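Local coordinates for succinoglycan biosynthesis protein (Bacillus cereus ATCC 14579, PDB 3B55) that is of uncertain function but belongs to the erythromycin esterase-like family and binds a calcium ion, at residues 80-85 against 92-97. The protein carries 1 engineered substitution. Numbering follows the deposited sequence.
Sequences LGEATH and TMKHRI. With CA (calcium ion), chain B.
K94 leaves helix 88-104 with its CG beside the backbone N (chi1 -82°) and turns at chi3, which carries the ammonium group across to strand 77-82, where it meets the carbonyl of L80 and the carboxylate of E82. E82 in turn places its CG in the confined position between backbone N and carbonyl carbon (chi1 38°), and the two side chains meet at roughly a right angle. K94 NZ lies 2.6 Å from E82 OE1 in a salt bridge, approaching on the anti side of that oxygen and well out of the carboxylate plane. The same nitrogen donates to the L80 carbonyl, with K94 NZ to L80 O at 2.9 Å and tilted from the carbonyl plane, so two hydrogen bonds grip the buried ammonium group; W304 adds a cation-pi contact. The aliphatic part of K94 runs past L80 in the opposite sense, CE reaching 3.7 Å from L80 CG. Beyond it, L80 CD1 packs on I97 CD1 at 3.7 Å, about one helical turn along from K94. Helix 88-104 packs on the sheet and runs back nearly antiparallel to strand 77-82 before the parallel strand 109-112, a beta-alpha-beta crossover with strand 301-306 lying between the two strands.

The other carboxylate oxygen of E82 faces H85: H85 ND1 donates to E82 OE2 in a His-carboxylate hydrogen bond whose very short modelled length is doubtful. H85 NE2 binds the calcium ion at 2.4 Å, and E113 is its other protein ligand. E82 thus stands in the second shell of the metal, consistent with fixing the rotation of the H85 ring. One carboxylate is shared between the buried ammonium on OE1 and the metal-binding histidine on OE2, which would couple helix 88-104 to the calcium site.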
loop_
_atom_site.group_PDB
_atom_site.type_symbol
_atom_site.label_atom_id
_atom_site.label_comp_id
_atom_site.label_asym_id
_atom_site.label_seq_id
_atom_site.Cartn_x
_atom_site.Cartn_y
_atom_site.Cartn_z
ATOM N N LEU A 80 0.021 5.556 4.330
ATOM C CA LEU A 80 -0.329 6.720 3.522
ATOM C C LEU A 80 -1.311 6.258 2.455
ATOM O O LEU A 80 -0.914 5.762 1.399
ATOM C CB LEU A 80 0.947 7.311 2.900
ATOM C CG LEU A 80 0.918 8.671 2.193
ATOM C CD1 LEU A 80 0.297 9.726 3.109
ATOM C CD2 LEU A 80 2.360 9.073 1.807
ATOM N N GLY A 81 -2.600 6.433 2.730
ATOM C CA GLY A 81 -3.605 5.976 1.784
ATOM C C GLY A 81 -4.054 6.926 0.699
ATOM O O GLY A 81 -3.932 8.140 0.824
ATOM N N GLU A 82 -4.563 6.355 -0.388
ATOM C CA GLU A 82 -5.065 7.153 -1.504
ATOM C C GLU A 82 -6.554 6.887 -1.628
ATOM O O GLU A 82 -6.976 5.737 -1.692
ATOM C CB GLU A 82 -4.322 6.817 -2.812
ATOM C CG GLU A 82 -3.972 5.351 -3.001
ATOM C CD GLU A 82 -2.845 5.165 -4.015
ATOM O OE1 GLU A 82 -1.770 5.787 -3.837
ATOM O OE2 GLU A 82 -3.022 4.404 -4.989
ATOM N N ALA A 83 -7.350 7.952 -1.624
ATOM C CA ALA A 83 -8.798 7.808 -1.716
ATOM C C ALA A 83 -9.183 6.970 -2.923
ATOM O O ALA A 83 -10.196 6.285 -2.906
ATOM C CB ALA A 83 -9.469 9.185 -1.787
ATOM N N THR A 84 -8.358 7.027 -3.959
ATOM C CA THR A 84 -8.585 6.283 -5.192
ATOM C C THR A 84 -7.266 6.077 -5.927
ATOM O O THR A 84 -6.324 6.848 -5.739
ATOM C CB THR A 84 -9.516 7.040 -6.152
ATOM O OG1 THR A 84 -9.520 6.379 -7.420
ATOM C CG2 THR A 84 -9.029 8.485 -6.356
ATOM N N HIS A 85 -7.210 5.053 -6.773
ATOM C CA HIS A 85 -6.001 4.782 -7.543
ATOM C C HIS A 85 -5.969 5.526 -8.871
ATOM O O HIS A 85 -5.054 5.322 -9.665
ATOM C CB HIS A 85 -5.866 3.298 -7.852
ATOM C CG HIS A 85 -5.548 2.466 -6.660
ATOM N ND1 HIS A 85 -4.725 2.909 -5.646
ATOM C CD2 HIS A 85 -5.885 1.197 -6.343
ATOM C CE1 HIS A 85 -4.565 1.946 -4.760
ATOM N NE2 HIS A 85 -5.257 0.898 -5.161
ATOM N N THR A 92 0.350 12.966 -6.513
ATOM C CA THR A 92 1.377 13.973 -6.279
ATOM C C THR A 92 1.450 14.461 -4.838
ATOM O O THR A 92 2.535 14.750 -4.341
ATOM C CB THR A 92 1.214 15.204 -7.202
ATOM O OG1 THR A 92 -0.042 15.841 -6.944
ATOM C CG2 THR A 92 1.313 14.791 -8.676
HETATM N N MSE A 93 0.304 14.557 -4.166
HETATM C CA MSE A 93 0.294 15.007 -2.779
HETATM C C MSE A 93 0.948 13.941 -1.895
HETATM O O MSE A 93 1.601 14.258 -0.898
HETATM C CB MSE A 93 -1.135 15.258 -2.302
HETATM C CG MSE A 93 -1.221 15.878 -0.926
HETATM SE SE MSE A 93 -0.307 17.600 -0.807
HETATM C CE MSE A 93 -1.657 18.732 -1.548
ATOM N N LYS A 94 0.769 12.674 -2.260
ATOM C CA LYS A 94 1.362 11.588 -1.491
ATOM C C LYS A 94 2.868 11.570 -1.742
ATOM O O LYS A 94 3.655 11.183 -0.878
ATOM C CB LYS A 94 0.737 10.252 -1.891
ATOM C CG LYS A 94 -0.597 9.982 -1.210
ATOM C CD LYS A 94 -1.116 8.595 -1.552
ATOM C CE LYS A 94 -0.126 7.511 -1.138
ATOM N NZ LYS A 94 -0.643 6.164 -1.508
ATOM N N HIS A 95 3.251 12.001 -2.938
ATOM C CA HIS A 95 4.648 12.072 -3.327
ATOM C C HIS A 95 5.324 13.115 -2.427
ATOM O O HIS A 95 6.400 12.879 -1.876
ATOM C CB HIS A 95 4.729 12.466 -4.810
ATOM C CG HIS A 95 6.122 12.602 -5.347
ATOM N ND1 HIS A 95 6.380 12.753 -6.693
ATOM C CD2 HIS A 95 7.323 12.663 -4.725
ATOM C CE1 HIS A 95 7.679 12.908 -6.879
ATOM N NE2 HIS A 95 8.274 12.858 -5.701
ATOM N N ARG A 96 4.674 14.262 -2.269
ATOM C CA ARG A 96 5.210 15.330 -1.438
ATOM C C ARG A 96 5.421 14.888 0.010
ATOM O O ARG A 96 6.406 15.265 0.647
ATOM C CB ARG A 96 4.272 16.531 -1.452
ATOM C CG ARG A 96 4.005 17.137 -2.825
ATOM C CD ARG A 96 3.356 18.495 -2.645
ATOM N NE ARG A 96 4.244 19.370 -1.881
ATOM C CZ ARG A 96 3.843 20.207 -0.932
ATOM N NH1 ARG A 96 2.553 20.294 -0.621
ATOM N NH2 ARG A 96 4.733 20.947 -0.284
ATOM N N ILE A 97 4.482 14.105 0.530
ATOM C CA ILE A 97 4.561 13.618 1.901
ATOM C C ILE A 97 5.724 12.650 2.078
ATOM O O ILE A 97 6.471 12.739 3.057
ATOM C CB ILE A 97 3.239 12.928 2.314
ATOM C CG1 ILE A 97 2.090 13.938 2.205
ATOM C CG2 ILE A 97 3.351 12.382 3.727
ATOM C CD1 ILE A 97 0.726 13.355 2.436
HETATM CA CA CA B . -5.702 -1.359 -4.548
#